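Local coordinates for lipoprotein (Mycoplasma mycoides subsp. capri, PDB 7ADK) that probably acts as a surface lipoprotein peptidase of the chymotrypsin-like PA clan, within a family of mycoplasma peptidases, at residues 591-600 against 764-772; 287-295 against 455-466. All blocks are in the same frame, centred on the assembly; numbering follows the deposited sequence.

Interaction 1: residues 591-600 against 764-772; sequences KKVKFFSDSL and RTKDNKLLA
Phe-595 and Leu-770 lie side by side on one face of a short parallel pairing, with Leu-770 CD1 over the face of the phenyl ring and 3.4 Å from Phe-595 CZ. The same methyl also meets Val-593 CG2 at 3.6 Å, so one branch of Leu-770 serves two residues of 591-600. The parallel sense follows from the backbone bonding, because both polar groups of Leu-770 go to the neighbours of Phe-595. Leu-770 N donates to Lys-594 O (2.8 Å, 160° at the hydrogen), and Leu-770 O accepts from Phe-596 N at 2.9 Å. One step earlier, Lys-594 N reaches Asn-768 O only weakly. Phe-596 extends the buried part: with CG anti to the backbone N (chi1 -170°), its ring runs alongside Leu-771, CD2 lying 3.4 Å from Leu-771 CD1, while its CD1 rests against Thr-765 CG2. Asn-768 is buried too; its ND2 bonds weakly to Lys-591 O, and its OD1 is fixed by Arg-764 NH1 at 2.8 Å, in the guanidinium plane.

The side carrying Lys-594 and Lys-769 is more open to solvent, with Lys-594 and Asp-767 exposed and Lys-769 partly so, and is held mainly by a salt-bridge network. Lys-594 bends at chi3 (-71°), bringing NZ to 2.9 Å from both Asp-767 O and Asp-767 OD2. Lys-594 NZ meets OD2 from above the carboxylate plane, whereas Lys-769 NZ takes the syn lone pair; the shared carboxylate probably eases the proximity of the two ammonium groups. Asp-767 belongs to the tight turn between strands 761-765 and 769-778, where Asn-768 and Lys-769 oppose Thr-765 as a G1 beta bulge.

Trp-427 of strand 421-433 packs on both Leu-770 and Arg-764, and Ile-811 touches Phe-595. Strand 594-595 thus adds a parallel partner to strand 769-778, which otherwise runs antiparallel to 761-765 and 783-792 in a mixed sheet.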
loop_
_atom_site.group_PDB
_atom_site.type_symbol
_atom_site.label_atom_id
_atom_site.label_comp_id
_atom_site.label_asym_id
_atom_site.label_seq_id
_atom_site.Cartn_x
_atom_site.Cartn_y
_atom_site.Cartn_z
ATOM N N LYS B 591 -0.977 -0.942 32.429
ATOM C CA LYS B 591 0.179 -1.417 31.643
ATOM C C LYS B 591 1.176 -0.289 31.318
ATOM O O LYS B 591 1.542 -0.078 30.164
ATOM C CB LYS B 591 -0.256 -2.193 30.387
ATOM C CG LYS B 591 -0.936 -3.547 30.640
ATOM C CD LYS B 591 -0.885 -4.410 29.369
ATOM C CE LYS B 591 -1.474 -5.812 29.521
ATOM N NZ LYS B 591 -1.366 -6.602 28.275
ATOM N N LYS B 592 1.619 0.451 32.336
ATOM C CA LYS B 592 2.724 1.427 32.256
ATOM C C LYS B 592 4.062 0.733 32.018
ATOM O O LYS B 592 4.218 -0.438 32.373
ATOM C CB LYS B 592 2.769 2.321 33.487
ATOM C CG LYS B 592 1.547 3.242 33.568
ATOM C CD LYS B 592 1.732 4.303 34.652
ATOM C CE LYS B 592 0.565 5.275 34.670
ATOM N NZ LYS B 592 -0.681 4.658 35.137
ATOM N N VAL B 593 5.019 1.443 31.411
ATOM C CA VAL B 593 6.307 0.825 31.070
ATOM C C VAL B 593 7.167 0.505 32.290
ATOM O O VAL B 593 7.123 1.187 33.315
ATOM C CB VAL B 593 7.125 1.625 30.051
ATOM C CG1 VAL B 593 6.303 1.944 28.814
ATOM C CG2 VAL B 593 7.713 2.926 30.576
ATOM N N LYS B 594 7.968 -0.545 32.125
ATOM C CA LYS B 594 9.046 -1.037 32.988
ATOM C C LYS B 594 10.308 -1.180 32.135
ATOM O O LYS B 594 10.220 -1.115 30.919
ATOM C CB LYS B 594 8.604 -2.378 33.589
ATOM C CG LYS B 594 7.473 -2.280 34.618
ATOM C CD LYS B 594 6.816 -3.632 34.902
ATOM C CE LYS B 594 5.984 -4.101 33.714
ATOM N NZ LYS B 594 5.293 -5.375 33.953
ATOM N N PHE B 595 11.468 -1.403 32.734
ATOM C CA PHE B 595 12.738 -1.557 32.014
ATOM C C PHE B 595 13.357 -2.921 32.293
ATOM O O PHE B 595 13.201 -3.464 33.384
ATOM C CB PHE B 595 13.692 -0.413 32.364
ATOM C CG PHE B 595 13.306 0.891 31.713
ATOM C CD1 PHE B 595 13.810 1.205 30.443
ATOM C CD2 PHE B 595 12.386 1.752 32.327
ATOM C CE1 PHE B 595 13.407 2.375 29.793
ATOM C CE2 PHE B 595 11.979 2.918 31.672
ATOM C CZ PHE B 595 12.500 3.240 30.412
ATOM N N PHE B 596 14.023 -3.525 31.317
ATOM C CA PHE B 596 14.542 -4.883 31.462
ATOM C C PHE B 596 15.797 -4.934 32.347
ATOM O O PHE B 596 16.880 -4.525 31.924
ATOM C CB PHE B 596 14.781 -5.465 30.075
ATOM C CG PHE B 596 15.078 -6.943 30.103
ATOM C CD1 PHE B 596 14.025 -7.867 30.181
ATOM C CD2 PHE B 596 16.400 -7.400 30.034
ATOM C CE1 PHE B 596 14.296 -9.238 30.170
ATOM C CE2 PHE B 596 16.665 -8.771 29.995
ATOM C CZ PHE B 596 15.613 -9.691 30.064
ATOM N N SER B 597 15.658 -5.399 33.594
ATOM C CA SER B 597 16.713 -5.327 34.613
ATOM C C SER B 597 17.750 -6.449 34.547
ATOM O O SER B 597 18.875 -6.253 34.996
ATOM C CB SER B 597 16.051 -5.299 35.976
ATOM O OG SER B 597 15.255 -6.443 36.134
ATOM N N ASP B 598 17.410 -7.611 33.992
ATOM C CA ASP B 598 18.346 -8.718 33.806
ATOM C C ASP B 598 19.487 -8.349 32.843
ATOM O O ASP B 598 19.284 -7.693 31.823
ATOM C CB ASP B 598 17.645 -9.994 33.307
ATOM C CG ASP B 598 16.459 -10.530 34.107
ATOM O OD1 ASP B 598 16.256 -10.109 35.261
ATOM O OD2 ASP B 598 15.764 -11.439 33.594
ATOM N N SER B 599 20.697 -8.823 33.130
ATOM C CA SER B 599 21.824 -8.804 32.203
ATOM C C SER B 599 21.573 -9.754 31.037
ATOM O O SER B 599 21.533 -10.960 31.250
ATOM C CB SER B 599 23.053 -9.270 32.962
ATOM O OG SER B 599 24.170 -9.402 32.114
ATOM N N LEU B 600 21.455 -9.267 29.801
ATOM C CA LEU B 600 21.372 -10.129 28.609
ATOM C C LEU B 600 22.668 -10.914 28.309
ATOM O O LEU B 600 22.673 -11.784 27.447
ATOM C CB LEU B 600 20.955 -9.282 27.382
ATOM C CG LEU B 600 19.501 -9.476 26.906
ATOM C CD1 LEU B 600 19.272 -8.612 25.672
ATOM C CD2 LEU B 600 19.177 -10.912 26.495
ATOM N N ARG B 764 10.865 -4.205 23.128
ATOM C CA ARG B 764 10.366 -4.606 24.446
ATOM C C ARG B 764 10.356 -6.102 24.594
ATOM O O ARG B 764 10.552 -6.819 23.635
ATOM C CB ARG B 764 8.949 -4.084 24.680
ATOM C CG ARG B 764 8.816 -2.637 24.271
ATOM C CD ARG B 764 7.513 -2.068 24.771
ATOM N NE ARG B 764 7.350 -0.724 24.232
ATOM C CZ ARG B 764 6.513 0.191 24.615
ATOM N NH1 ARG B 764 5.633 -0.016 25.521
ATOM N NH2 ARG B 764 6.572 1.347 24.064
ATOM N N THR B 765 10.064 -6.572 25.785
ATOM C CA THR B 765 9.758 -7.980 26.031
ATOM C C THR B 765 8.446 -8.163 26.783
ATOM O O THR B 765 7.819 -7.189 27.191
ATOM C CB THR B 765 10.955 -8.704 26.632
ATOM O OG1 THR B 765 10.803 -10.083 26.431
ATOM C CG2 THR B 765 11.156 -8.438 28.103
ATOM N N LYS B 766 8.014 -9.422 26.904
ATOM C CA LYS B 766 6.643 -9.924 27.110
ATOM C C LYS B 766 5.714 -9.116 28.009
ATOM O O LYS B 766 4.556 -8.930 27.642
ATOM C CB LYS B 766 6.719 -11.332 27.705
ATOM C CG LYS B 766 7.223 -12.393 26.726
ATOM C CD LYS B 766 7.286 -13.789 27.353
ATOM C CE LYS B 766 5.956 -14.275 27.947
ATOM N NZ LYS B 766 6.054 -15.632 28.521
ATOM N N ASP B 767 6.172 -8.681 29.180
ATOM C CA ASP B 767 5.320 -8.013 30.172
ATOM C C ASP B 767 5.412 -6.481 30.115
ATOM O O ASP B 767 5.261 -5.795 31.128
ATOM C CB ASP B 767 5.533 -8.600 31.567
ATOM C CG ASP B 767 6.862 -8.226 32.215
ATOM O OD1 ASP B 767 7.930 -8.471 31.617
ATOM O OD2 ASP B 767 6.845 -7.706 33.359
ATOM N N ASN B 768 5.660 -5.942 28.920
ATOM C CA ASN B 768 5.849 -4.522 28.644
ATOM C C ASN B 768 7.100 -3.945 29.329
ATOM O O ASN B 768 7.069 -2.880 29.951
ATOM C CB ASN B 768 4.531 -3.750 28.863
ATOM C CG ASN B 768 4.414 -2.494 28.043
ATOM O OD1 ASN B 768 5.155 -2.267 27.101
ATOM N ND2 ASN B 768 3.479 -1.632 28.342
ATOM N N LYS B 769 8.216 -4.678 29.228
ATOM C CA LYS B 769 9.547 -4.254 29.690
ATOM C C LYS B 769 10.385 -3.739 28.521
ATOM O O LYS B 769 10.754 -4.496 27.634
ATOM C CB LYS B 769 10.273 -5.410 30.389
ATOM C CG LYS B 769 9.926 -5.536 31.870
ATOM C CD LYS B 769 10.753 -6.646 32.525
ATOM C CE LYS B 769 10.501 -6.780 34.030
ATOM N NZ LYS B 769 9.431 -7.742 34.348
ATOM N N LEU B 770 10.732 -2.458 28.557
ATOM C CA LEU B 770 11.598 -1.751 27.620
ATOM C C LEU B 770 13.023 -2.287 27.685
ATOM O O LEU B 770 13.650 -2.292 28.738
ATOM C CB LEU B 770 11.582 -0.256 27.967
ATOM C CG LEU B 770 10.287 0.485 27.620
ATOM C CD1 LEU B 770 10.311 1.855 28.264
ATOM C CD2 LEU B 770 10.168 0.715 26.125
ATOM N N LEU B 771 13.552 -2.723 26.545
ATOM C CA LEU B 771 14.780 -3.519 26.463
ATOM C C LEU B 771 15.871 -2.825 25.651
ATOM O O LEU B 771 16.995 -2.669 26.132
ATOM C CB LEU B 771 14.410 -4.904 25.907
ATOM C CG LEU B 771 15.592 -5.834 25.592
ATOM C CD1 LEU B 771 16.422 -6.158 26.819
ATOM C CD2 LEU B 771 15.055 -7.146 25.036
ATOM N N ALA B 772 15.539 -2.368 24.446
ATOM C CA ALA B 772 16.475 -1.643 23.594
ATOM C C ALA B 772 15.790 -0.573 22.733
ATOM O O ALA B 772 14.575 -0.564 22.604
ATOM C CB ALA B 772 17.296 -2.642 22.776
#

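Interaction 2: residues 287-295 against 455-466; sequences LPNEEYKTS and IKDGMVSFSLTR
Lys-293 O accepts a hydrogen bond from Val-460 N at 2.8 Å and also a CA-H contact from Met-459 CA at 3.4 Å. Lys-293 N donates to Ser-461 O at 3.0 Å, so the return bond of this pair comes from Val-460 rather than from Ser-461. Further along, Asn-289 with Thr-465 and Glu-291 with Ser-463 are hydrogen-bonded pairs, although Glu-291 N to Ser-463 O is weak. Strands 289-293 and 461-466 are antiparallel, their axes 4.9 Å apart at closest and 166° between directions.

The face bearing Tyr-292 is mainly apolar. Tyr-292 has CG anti to its carbonyl carbon (chi1 -61°), which sets the ring alongside Phe-462: the planes differ by 14° but are slid apart, centroids 5.6 Å from each other. Ile-455 CG1 makes a CH-pi contact over one face of Tyr-292, 3.8 Å from the centroid, and Met-459 SD adds an oblique Met-aromatic contact. Pro-288 CB meets Leu-464 CD2 at 3.4 Å. Buried Glu-290 is the polar exception, its OE1 accepting weakly from Tyr-292 OH and lying at the Phe-462 edge. On the other face, Asn-289 and Thr-465 run side by side, their polar ends both bonded to Asn-480.

Strand 289-293 lies between 461-467 and 421-433, bonding to the latter through Glu-290 with Gly-424 and Tyr-292 with Glu-422. Val-503 of strand 503-507 packs against Tyr-292, Ile-455 and Phe-462, and strand 486-493 flanks 461-467.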
loop_
_atom_site.group_PDB
_atom_site.type_symbol
_atom_site.label_atom_id
_atom_site.label_comp_id
_atom_site.label_asym_id
_atom_site.label_seq_id
_atom_site.Cartn_x
_atom_site.Cartn_y
_atom_site.Cartn_z
ATOM N N LEU B 287 3.158 5.673 20.959
ATOM C CA LEU B 287 2.019 6.321 20.378
ATOM C C LEU B 287 2.455 7.099 19.141
ATOM O O LEU B 287 1.922 6.789 18.070
ATOM C CB LEU B 287 1.148 7.017 21.471
ATOM C CG LEU B 287 1.588 8.301 22.206
ATOM C CD1 LEU B 287 1.174 9.566 21.460
ATOM C CD2 LEU B 287 0.907 8.394 23.558
ATOM N N PRO B 288 3.418 8.037 19.199
ATOM C CA PRO B 288 3.501 9.023 18.176
ATOM C C PRO B 288 4.559 8.722 17.121
ATOM O O PRO B 288 5.759 8.608 17.390
ATOM C CB PRO B 288 3.779 10.320 18.912
ATOM C CG PRO B 288 4.429 9.926 20.228
ATOM C CD PRO B 288 4.382 8.398 20.218
ATOM N N ASN B 289 4.080 8.626 15.896
ATOM C CA ASN B 289 4.851 8.971 14.731
ATOM C C ASN B 289 4.941 10.498 14.852
ATOM O O ASN B 289 3.911 11.162 14.931
ATOM C CB ASN B 289 4.024 8.550 13.519
ATOM C CG ASN B 289 4.604 8.942 12.183
ATOM O OD1 ASN B 289 5.726 9.388 12.055
ATOM N ND2 ASN B 289 3.849 8.764 11.134
ATOM N N GLU B 290 6.133 11.059 14.987
ATOM C CA GLU B 290 6.291 12.496 15.244
ATOM C C GLU B 290 7.036 13.210 14.126
ATOM O O GLU B 290 7.910 12.632 13.474
ATOM C CB GLU B 290 6.900 12.749 16.633
ATOM C CG GLU B 290 8.282 12.098 16.801
ATOM C CD GLU B 290 9.228 12.843 17.752
ATOM O OE1 GLU B 290 8.804 13.825 18.413
ATOM O OE2 GLU B 290 10.418 12.453 17.812
ATOM N N GLU B 291 6.689 14.482 13.936
ATOM C CA GLU B 291 7.240 15.391 12.937
ATOM C C GLU B 291 7.651 16.712 13.598
ATOM O O GLU B 291 6.889 17.281 14.378
ATOM C CB GLU B 291 6.224 15.673 11.815
ATOM C CG GLU B 291 5.706 14.457 11.016
ATOM C CD GLU B 291 4.241 14.067 11.330
ATOM O OE1 GLU B 291 3.906 13.797 12.500
ATOM O OE2 GLU B 291 3.411 14.012 10.389
ATOM N N TYR B 292 8.821 17.237 13.240
ATOM C CA TYR B 292 9.251 18.601 13.542
ATOM C C TYR B 292 9.517 19.357 12.238
ATOM O O TYR B 292 10.370 18.929 11.468
ATOM C CB TYR B 292 10.529 18.580 14.382
ATOM C CG TYR B 292 10.408 17.895 15.720
ATOM C CD1 TYR B 292 9.593 18.473 16.698
ATOM C CD2 TYR B 292 11.078 16.682 15.979
ATOM C CE1 TYR B 292 9.457 17.887 17.957
ATOM C CE2 TYR B 292 10.901 16.065 17.237
ATOM C CZ TYR B 292 10.095 16.662 18.220
ATOM O OH TYR B 292 9.853 16.036 19.391
ATOM N N LYS B 293 8.813 20.460 11.984
ATOM C CA LYS B 293 8.918 21.197 10.721
ATOM C C LYS B 293 9.681 22.505 10.923
ATOM O O LYS B 293 9.359 23.285 11.815
ATOM C CB LYS B 293 7.509 21.366 10.130
ATOM C CG LYS B 293 7.529 21.207 8.604
ATOM C CD LYS B 293 6.134 21.361 7.976
ATOM C CE LYS B 293 6.142 20.934 6.496
ATOM N NZ LYS B 293 4.971 21.465 5.746
ATOM N N THR B 294 10.721 22.740 10.130
ATOM C CA THR B 294 11.697 23.838 10.316
ATOM C C THR B 294 11.512 25.030 9.373
ATOM O O THR B 294 12.089 26.084 9.617
ATOM C CB THR B 294 13.132 23.309 10.158
ATOM O OG1 THR B 294 13.225 22.589 8.961
ATOM C CG2 THR B 294 13.534 22.408 11.304
ATOM N N SER B 295 10.698 24.910 8.322
ATOM C CA SER B 295 10.514 25.942 7.275
ATOM C C SER B 295 11.779 26.342 6.497
ATOM O O SER B 295 11.944 27.503 6.131
ATOM C CB SER B 295 9.749 27.166 7.790
ATOM O OG SER B 295 9.293 27.978 6.731
ATOM N N ILE B 455 14.509 19.068 17.122
ATOM C CA ILE B 455 14.016 20.164 17.953
ATOM C C ILE B 455 14.999 21.345 17.853
ATOM O O ILE B 455 16.023 21.365 18.527
ATOM C CB ILE B 455 13.738 19.710 19.407
ATOM C CG1 ILE B 455 12.789 18.499 19.500
ATOM C CG2 ILE B 455 13.129 20.855 20.211
ATOM C CD1 ILE B 455 12.694 17.885 20.878
ATOM N N LYS B 456 14.694 22.319 16.991
ATOM C CA LYS B 456 15.472 23.533 16.675
ATOM C C LYS B 456 14.685 24.810 16.978
ATOM O O LYS B 456 13.452 24.786 16.978
ATOM C CB LYS B 456 15.879 23.532 15.196
ATOM C CG LYS B 456 16.753 22.350 14.765
ATOM C CD LYS B 456 17.255 22.592 13.347
ATOM C CE LYS B 456 18.146 21.473 12.841
ATOM N NZ LYS B 456 18.724 21.748 11.550
ATOM N N ASP B 457 15.353 25.939 17.208
ATOM C CA ASP B 457 14.633 27.176 17.573
ATOM C C ASP B 457 13.797 27.787 16.433
ATOM O O ASP B 457 12.804 28.470 16.690
ATOM C CB ASP B 457 15.582 28.240 18.144
ATOM C CG ASP B 457 16.351 27.798 19.391
ATOM O OD1 ASP B 457 17.207 26.892 19.290
ATOM O OD2 ASP B 457 16.146 28.412 20.463
ATOM N N GLY B 458 14.133 27.534 15.169
ATOM C CA GLY B 458 13.391 28.034 14.009
ATOM C C GLY B 458 12.112 27.258 13.666
ATOM O O GLY B 458 11.555 27.440 12.589
ATOM N N MET B 459 11.650 26.354 14.533
ATOM C CA MET B 459 10.583 25.393 14.235
ATOM C C MET B 459 9.197 26.040 14.091
ATOM O O MET B 459 8.789 26.841 14.930
ATOM C CB MET B 459 10.597 24.311 15.311
ATOM C CG MET B 459 9.707 23.124 14.991
ATOM S SD MET B 459 9.329 22.102 16.421
ATOM C CE MET B 459 10.956 21.632 16.950
ATOM N N VAL B 460 8.449 25.669 13.050
ATOM C CA VAL B 460 7.122 26.222 12.734
ATOM C C VAL B 460 5.965 25.349 13.209
ATOM O O VAL B 460 4.899 25.878 13.499
ATOM C CB VAL B 460 6.970 26.560 11.243
ATOM C CG1 VAL B 460 7.927 27.676 10.858
ATOM C CG2 VAL B 460 7.146 25.391 10.291
ATOM N N SER B 461 6.153 24.035 13.314
ATOM C CA SER B 461 5.147 23.119 13.869
ATOM C C SER B 461 5.731 21.799 14.377
ATOM O O SER B 461 6.805 21.375 13.968
ATOM C CB SER B 461 4.004 22.853 12.879
ATOM O OG SER B 461 4.509 22.190 11.738
ATOM N N PHE B 462 5.008 21.178 15.302
ATOM C CA PHE B 462 5.285 19.904 15.967
ATOM C C PHE B 462 4.022 19.069 15.891
ATOM O O PHE B 462 2.936 19.599 16.082
ATOM C CB PHE B 462 5.721 20.203 17.412
ATOM C CG PHE B 462 5.474 19.108 18.432
ATOM C CD1 PHE B 462 6.094 17.866 18.276
ATOM C CD2 PHE B 462 4.607 19.344 19.527
ATOM C CE1 PHE B 462 5.861 16.854 19.221
ATOM C CE2 PHE B 462 4.410 18.342 20.500
ATOM C CZ PHE B 462 5.043 17.103 20.342
ATOM N N SER B 463 4.116 17.775 15.626
ATOM C CA SER B 463 2.922 16.927 15.566
ATOM C C SER B 463 3.135 15.519 16.136
ATOM O O SER B 463 4.252 15.023 16.152
ATOM C CB SER B 463 2.407 16.878 14.127
ATOM O OG SER B 463 1.103 16.361 14.072
ATOM N N LEU B 464 2.046 14.895 16.591
ATOM C CA LEU B 464 1.975 13.540 17.152
ATOM C C LEU B 464 0.880 12.779 16.402
ATOM O O LEU B 464 -0.290 13.086 16.601
ATOM C CB LEU B 464 1.617 13.681 18.642
ATOM C CG LEU B 464 2.626 14.427 19.516
ATOM C CD1 LEU B 464 1.980 14.788 20.842
ATOM C CD2 LEU B 464 3.867 13.601 19.816
ATOM N N THR B 465 1.190 11.781 15.572
ATOM C CA THR B 465 0.160 10.872 15.027
ATOM C C THR B 465 0.270 9.467 15.581
ATOM O O THR B 465 1.322 8.841 15.533
ATOM C CB THR B 465 -0.023 10.928 13.500
ATOM O OG1 THR B 465 -1.095 10.099 13.099
ATOM C CG2 THR B 465 1.129 10.505 12.618
ATOM N N ARG B 466 -0.838 8.980 16.129
ATOM C CA ARG B 466 -0.883 7.777 16.957
ATOM C C ARG B 466 -2.139 6.956 16.740
ATOM O O ARG B 466 -3.203 7.514 16.494
ATOM C CB ARG B 466 -0.723 8.191 18.427
ATOM C CG ARG B 466 -1.764 9.179 18.963
ATOM C CD ARG B 466 -2.623 8.483 19.997
ATOM N NE ARG B 466 -3.866 9.192 20.250
ATOM C CZ ARG B 466 -4.982 9.037 19.581
ATOM N NH1 ARG B 466 -6.088 9.468 20.080
ATOM N NH2 ARG B 466 -5.032 8.461 18.422
#

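In the fold
From the N terminus, 287-295 comes first; the chain then runs through 159 residues, rich in helix, including helices 299-313 and 402-412, before 455-466 closes interaction 2. Only later does 591-600 leave, and 163 mostly irregular residues follow until 764-772 closes interaction 1. The two loops are in series, neither nesting nor crossing. Interaction 2 belongs to an antiparallel sheet and interaction 1 to a mixed one, consistent with the paired beta domains of PA-clan peptidases. Their centres are 28 Å apart and their nearest atoms about 6 Å, without touching. Strand 421-433 bridges them, pairing with 289-293 and presenting Trp-427 to Leu-770.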